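PDB 3WYD: LC-Est1C from Uncultured organism, which probably hydrolyses carboxylic esters, as a metagenome-derived esterase domain of the alpha/beta hydrolase fold. Local coordinates for residues I97-V100 / R101-K105; V200-R203 / T204-D207. All coordinates share one frame; numbering follows the deposited sequence.

Contact 1. Residues I97-V100 / R101-K105; sequences IAEV and RRDYK
The C-terminal turn of helix 88-103 brings Val100 against Tyr104, the first residue to leave helical geometry. Four consecutive i to i+4 bonds define this end: the amides of Arg101, Arg102, Asp103 and Tyr104 donate to the carbonyl oxygens of Ile97, Ala98, Glu99 and Val100. In the last of these, Tyr104 N lies 2.9 Å from Val100 O, with an N-H...O angle of 145°. The same oxygen lies in the plane of the Tyr104 ring, at its edge, 3.6 Å from Tyr104 CD2, while Val100 CG1 is 4.1 Å from that ring carbon. Three residues earlier, Ile97 and Arg101 lie side by side, pointing the same way, Ile97 CG2 resting 3.6 Å from Arg101 CD. Arg102 folds back: its bend at chi3 (-62°) lays one guanidinium face over the backbone, with Glu99 CA 3.5 Å from Arg102 NH2. The Glu99 chain runs extended beyond CG; its OE2 is hydrogen-bonded to Tyr23 OH, and its OE1 stays 4.2 Å from Arg102 NH2, beyond salt-bridge range. Glu99 OE2 also comes within 4.5 Å of Asp103 OD2, which probably costs some electrostatic energy; the Arg102 guanidinium near Glu99 may partly offset it.

Contact 2. Residues V200-R203 / T204-D207; sequences VAAR and TFKD
One face of the Phe205 ring is covered by Ala202, whose CA stands 3.6 Å from the ring centroid and 9° off the normal, a CH-pi contact almost exactly over the centre. Ala202 CB lies farther out, 3.9 Å from Phe205 CE2. Ala201 O approaches the ring obliquely, 3.3 Å from Phe205 CD1, and Phe62 meets Phe205 edge-to-face. With CG set beside its own backbone N, Phe205 turns its ring back against the preceding turn, face to Ala202 CA. Next to it, Thr204 carries the polar link: Thr204 OG1 donates to Val200 O at 2.9 Å, lying in the carbonyl plane with a C=O...O angle of 159°. A chi1 of 57° places that hydroxyl between the backbone N and carbonyl carbon, facing the earlier turn. Thr204 N bonds to Ala201 O at 3.0 Å and Phe205 N to Ala202 O at 3.2 Å; both amides come from well above the planes of the carbonyls they use. Water 1 also donates to Ala202 O and accepts from Lys206 N. Thr204 occupies the N-cap position of helix 205-213 without a side-chain capping bond. The two i+3 to i amide bonds are of 3-10 type, and here they link the weakly bonded helix 199-203 to helix 205-213, with the Thr204 hydroxyl bonding back four residues.

In the fold
From the N terminus, strands 23-26 and 37-43 come first, and contact 1 follows at the end of helix 88-103, just before strands 106-107 and 110-116. Its side chains pack on both earlier strands, through Tyr23, Leu25, Leu39 and Ile41. Contact 2 comes much later, after strand 187-192, where helix 199-203 passes into helix 205-213; it rests on strands 157-162 and 187-192 and on helix 57-69. Each contact is a local turn closing no long loop, and the two stand in series, neither nesting nor crossing. The centres of contact 1 and contact 2 lie about 26 Å apart. By strand order, their supporting strands put them toward opposite ends of the seven-stranded sheet.

Contact 1. Residues I97-V100 / R101-K105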
ATOM      1  N   ILE A  97     -13.808 -12.750   8.229  1.00 18.01           N
ATOM      2  CA  ILE A  97     -14.683 -13.648   7.502  1.00 17.01           C
ATOM      3  C   ILE A  97     -15.270 -14.701   8.452  1.00 16.01           C
ATOM      4  O   ILE A  97     -16.459 -15.003   8.371  1.00 16.84           O
ATOM      5  CB  ILE A  97     -13.977 -14.316   6.261  1.00 15.48           C
ATOM      6  CG1 ILE A  97     -13.664 -13.260   5.181  1.00 19.08           C
ATOM      7  CG2 ILE A  97     -14.834 -15.453   5.671  1.00 16.29           C
ATOM      8  CD1 ILE A  97     -12.589 -13.708   4.143  1.00 17.96           C
ATOM      9  N   ALA A  98     -14.418 -15.288   9.303  1.00 20.34           N
ATOM     10  CA  ALA A  98     -14.859 -16.388  10.148  1.00 20.61           C
ATOM     11  C   ALA A  98     -15.864 -15.869  11.165  1.00 20.75           C
ATOM     12  O   ALA A  98     -16.899 -16.507  11.376  1.00 23.65           O
ATOM     13  CB  ALA A  98     -13.673 -17.077  10.832  1.00 20.61           C
ATOM     14  N   GLU A  99     -15.632 -14.678  11.692  1.00 20.02           N
ATOM     15  CA  GLU A  99     -16.603 -14.120  12.643  1.00 19.43           C
ATOM     16  C   GLU A  99     -17.954 -13.842  11.968  1.00 20.35           C
ATOM     17  O   GLU A  99     -19.017 -14.131  12.501  1.00 19.92           O
ATOM     18  CB  GLU A  99     -16.074 -12.858  13.275  1.00 20.50           C
ATOM     19  CG  GLU A  99     -16.979 -12.319  14.356  1.00 21.41           C
ATOM     20  CD  GLU A  99     -16.314 -11.177  15.081  1.00 25.37           C
ATOM     21  OE1 GLU A  99     -15.530 -11.447  16.005  1.00 35.41           O
ATOM     22  OE2 GLU A  99     -16.550 -10.011  14.708  1.00 28.74           O
ATOM     23  N   VAL A 100     -17.929 -13.256  10.773  1.00 17.09           N
ATOM     24  CA  VAL A 100     -19.168 -12.992  10.089  1.00 17.43           C
ATOM     25  C   VAL A 100     -19.914 -14.299   9.803  1.00 19.70           C
ATOM     26  O   VAL A 100     -21.134 -14.350   9.895  1.00 19.58           O
ATOM     27  CB  VAL A 100     -18.939 -12.152   8.788  1.00 17.59           C
ATOM     28  CG1 VAL A 100     -20.186 -12.068   7.964  1.00 16.82           C
ATOM     29  CG2 VAL A 100     -18.412 -10.749   9.161  1.00 17.97           C
ATOM     30  N   ARG A 101     -19.179 -15.352   9.422  1.00 16.44           N
ATOM     31  CA  ARG A 101     -19.818 -16.625   9.105  1.00 19.36           C
ATOM     32  C   ARG A 101     -20.405 -17.323  10.341  1.00 19.35           C
ATOM     33  O   ARG A 101     -21.434 -17.981  10.216  1.00 20.96           O
ATOM     34  CB  ARG A 101     -18.846 -17.556   8.371  1.00 16.80           C
ATOM     35  CG  ARG A 101     -18.414 -17.008   7.012  1.00 17.57           C
ATOM     36  CD  ARG A 101     -17.386 -17.942   6.372  1.00 20.98           C
ATOM     37  NE  ARG A 101     -17.988 -19.186   5.879  1.00 23.19           N
ATOM     38  CZ  ARG A 101     -17.296 -20.103   5.209  1.00 24.00           C
ATOM     39  NH1 ARG A 101     -15.994 -19.940   5.067  1.00 20.80           N
ATOM     40  NH2 ARG A 101     -17.906 -21.166   4.703  1.00 29.18           N
ATOM     41  N   ARG A 102     -19.846 -17.010  11.510  1.00 21.59           N
ATOM     42  CA  ARG A 102     -20.430 -17.417  12.811  1.00 23.08           C
ATOM     43  C   ARG A 102     -21.733 -16.671  13.098  1.00 24.06           C
ATOM     44  O   ARG A 102     -22.746 -17.275  13.492  1.00 25.40           O
ATOM     45  CB  ARG A 102     -19.433 -17.202  13.955  1.00 24.30           C
ATOM     46  CG  ARG A 102     -18.373 -18.306  14.079  1.00 29.36           C
ATOM     47  CD  ARG A 102     -17.681 -18.313  15.447  1.00 31.21           C
ATOM     48  NE  ARG A 102     -16.953 -17.074  15.734  1.00 34.56           N
ATOM     49  CZ  ARG A 102     -15.784 -16.758  15.185  1.00 37.49           C
ATOM     50  NH1 ARG A 102     -15.207 -17.600  14.337  1.00 36.18           N
ATOM     51  NH2 ARG A 102     -15.178 -15.615  15.496  1.00 35.08           N
ATOM     52  N   ASP A 103     -21.705 -15.361  12.880  1.00 21.54           N
ATOM     53  CA  ASP A 103     -22.778 -14.464  13.317  1.00 20.21           C
ATOM     54  C   ASP A 103     -23.972 -14.394  12.390  1.00 20.25           C
ATOM     55  O   ASP A 103     -25.088 -14.091  12.822  1.00 21.88           O
ATOM     56  CB  ASP A 103     -22.220 -13.062  13.517  1.00 19.43           C
ATOM     57  CG  ASP A 103     -21.277 -12.968  14.678  1.00 23.13           C
ATOM     58  OD1 ASP A 103     -21.207 -13.926  15.496  1.00 26.90           O
ATOM     59  OD2 ASP A 103     -20.598 -11.928  14.779  1.00 24.55           O
ATOM     60  N   TYR A 104     -23.741 -14.635  11.095  1.00 18.63           N
ATOM     61  CA  TYR A 104     -24.755 -14.501  10.066  1.00 19.50           C
ATOM     62  C   TYR A 104     -24.829 -15.801   9.288  1.00 19.01           C
ATOM     63  O   TYR A 104     -23.812 -16.509   9.226  1.00 19.44           O
ATOM     64  CB  TYR A 104     -24.367 -13.352   9.090  1.00 19.81           C
ATOM     65  CG  TYR A 104     -24.418 -11.996   9.758  1.00 17.74           C
ATOM     66  CD1 TYR A 104     -25.621 -11.304   9.787  1.00 20.39           C
ATOM     67  CD2 TYR A 104     -23.369 -11.560  10.563  1.00 17.60           C
ATOM     68  CE1 TYR A 104     -25.742 -10.149  10.524  1.00 18.33           C
ATOM     69  CE2 TYR A 104     -23.483 -10.385  11.329  1.00 20.51           C
ATOM     70  CZ  TYR A 104     -24.678  -9.695  11.268  1.00 18.52           C
ATOM     71  OH  TYR A 104     -24.823  -8.543  12.022  1.00 22.48           O
ATOM     72  N   LYS A 105     -25.957 -16.035   8.613  1.00 17.83           N
ATOM     73  CA  LYS A 105     -26.088 -17.178   7.711  1.00 17.88           C
ATOM     74  C   LYS A 105     -25.478 -16.837   6.376  1.00 17.44           C
ATOM     75  O   LYS A 105     -26.078 -16.127   5.583  1.00 18.62           O
ATOM     76  CB  LYS A 105     -27.548 -17.602   7.507  1.00 19.99           C
ATOM     77  CG  LYS A 105     -28.159 -18.229   8.755  1.00 29.89           C
ATOM     78  CD  LYS A 105     -29.490 -18.874   8.424  1.00 31.79           C
ATOM     79  CE  LYS A 105     -29.300 -20.182   7.662  1.00 36.58           C
ATOM     80  NZ  LYS A 105     -29.033 -21.313   8.606  1.00 39.04           N
TER

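Contact 2. Residues V200-R203 / T204-D207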
ATOM      1  N   VAL A 200     -11.516   4.847 -11.296  1.00 16.56           N
ATOM      2  CA  VAL A 200     -11.993   3.582 -11.817  1.00 13.84           C
ATOM      3  C   VAL A 200     -12.797   2.780 -10.819  1.00 15.26           C
ATOM      4  O   VAL A 200     -13.452   1.820 -11.235  1.00 13.64           O
ATOM      5  CB  VAL A 200     -10.847   2.705 -12.378  1.00 13.75           C
ATOM      6  CG1 VAL A 200     -10.142   3.369 -13.580  1.00 15.09           C
ATOM      7  CG2 VAL A 200      -9.860   2.383 -11.274  1.00 15.27           C
ATOM      8  N   ALA A 201     -12.697   3.102  -9.523  1.00 15.27           N
ATOM      9  CA  ALA A 201     -13.290   2.252  -8.485  1.00 15.37           C
ATOM     10  C   ALA A 201     -14.816   2.358  -8.406  1.00 15.59           C
ATOM     11  O   ALA A 201     -15.542   1.431  -8.770  1.00 14.39           O
ATOM     12  CB  ALA A 201     -12.660   2.553  -7.138  1.00 16.96           C
ATOM     13  N   ALA A 202     -15.328   3.515  -8.019  1.00 15.87           N
ATOM     14  CA  ALA A 202     -16.791   3.627  -7.945  1.00 14.47           C
ATOM     15  C   ALA A 202     -17.460   3.452  -9.318  1.00 14.92           C
ATOM     16  O   ALA A 202     -18.535   2.854  -9.385  1.00 17.24           O
ATOM     17  CB  ALA A 202     -17.207   4.953  -7.316  1.00 17.41           C
ATOM     18  N   ARG A 203     -16.774   3.851 -10.399  1.00 16.07           N
ATOM     19  CA  ARG A 203     -17.238   3.680 -11.791  1.00 18.35           C
ATOM     20  C   ARG A 203     -17.644   2.219 -12.088  1.00 16.84           C
ATOM     21  O   ARG A 203     -18.562   1.935 -12.862  1.00 18.45           O
ATOM     22  CB  ARG A 203     -16.080   4.053 -12.747  1.00 18.85           C
ATOM     23  CG  ARG A 203     -16.414   3.793 -14.193  1.00 25.30           C
ATOM     24  CD  ARG A 203     -15.178   3.866 -15.041  1.00 26.27           C
ATOM     25  NE  ARG A 203     -15.484   3.732 -16.452  1.00 27.78           N
ATOM     26  CZ  ARG A 203     -15.464   4.768 -17.293  1.00 25.29           C
ATOM     27  NH1 ARG A 203     -15.086   5.960 -16.839  1.00 23.26           N
ATOM     28  NH2 ARG A 203     -15.640   4.573 -18.588  1.00 29.88           N
ATOM     29  N   THR A 204     -16.934   1.280 -11.463  1.00 12.79           N
ATOM     30  CA  THR A 204     -17.116  -0.132 -11.814  1.00 13.08           C
ATOM     31  C   THR A 204     -17.804  -0.957 -10.708  1.00 13.77           C
ATOM     32  O   THR A 204     -17.815  -2.191 -10.794  1.00 12.41           O
ATOM     33  CB  THR A 204     -15.800  -0.829 -12.250  1.00 12.34           C
ATOM     34  OG1 THR A 204     -14.807  -0.709 -11.219  1.00 12.63           O
ATOM     35  CG2 THR A 204     -15.276  -0.246 -13.580  1.00 12.84           C
ATOM     36  N   PHE A 205     -18.339  -0.314  -9.671  1.00 13.47           N
ATOM     37  CA  PHE A 205     -19.093  -1.072  -8.678  1.00 13.47           C
ATOM     38  C   PHE A 205     -20.190  -1.911  -9.313  1.00 13.60           C
ATOM     39  O   PHE A 205     -20.391  -3.063  -8.915  1.00 13.96           O
ATOM     40  CB  PHE A 205     -19.696  -0.197  -7.593  1.00 12.42           C
ATOM     41  CG  PHE A 205     -18.691   0.416  -6.671  1.00 13.61           C
ATOM     42  CD1 PHE A 205     -17.429  -0.131  -6.495  1.00 11.02           C
ATOM     43  CD2 PHE A 205     -19.059   1.504  -5.881  1.00 16.35           C
ATOM     44  CE1 PHE A 205     -16.503   0.490  -5.638  1.00 12.70           C
ATOM     45  CE2 PHE A 205     -18.194   2.063  -4.964  1.00 16.98           C
ATOM     46  CZ  PHE A 205     -16.903   1.561  -4.828  1.00 17.53           C
ATOM     47  N   LYS A 206     -20.854  -1.375 -10.333  1.00 15.42           N
ATOM     48  CA  LYS A 206     -21.905  -2.163 -10.995  1.00 15.04           C
ATOM     49  C   LYS A 206     -21.348  -3.406 -11.649  1.00 14.27           C
ATOM     50  O   LYS A 206     -21.952  -4.470 -11.573  1.00 15.48           O
ATOM     51  CB  LYS A 206     -22.642  -1.303 -12.061  1.00 17.98           C
ATOM     52  CG  LYS A 206     -23.803  -2.047 -12.725  1.00 25.89           C
ATOM     53  CD  LYS A 206     -24.497  -1.173 -13.784  1.00 36.26           C
ATOM     54  CE  LYS A 206     -25.717  -1.864 -14.374  1.00 37.34           C
ATOM     55  NZ  LYS A 206     -25.348  -3.081 -15.149  1.00 43.03           N
ATOM     56  N   ASP A 207     -20.190  -3.265 -12.297  1.00 15.00           N
ATOM     57  CA  ASP A 207     -19.578  -4.385 -12.981  1.00 13.42           C
ATOM     58  C   ASP A 207     -19.132  -5.437 -11.949  1.00 13.97           C
ATOM     59  O   ASP A 207     -19.207  -6.631 -12.204  1.00 13.92           O
ATOM     60  CB  ASP A 207     -18.373  -3.899 -13.768  1.00 15.18           C
ATOM     61  CG  ASP A 207     -18.746  -2.837 -14.786  1.00 17.95           C
ATOM     62  OD1 ASP A 207     -19.189  -3.236 -15.878  1.00 21.93           O
ATOM     63  OD2 ASP A 207     -18.603  -1.628 -14.489  1.00 21.95           O
TER
HETATM   64  O   HOH W   1     -20.936   1.566 -10.697  1.00 21.61           O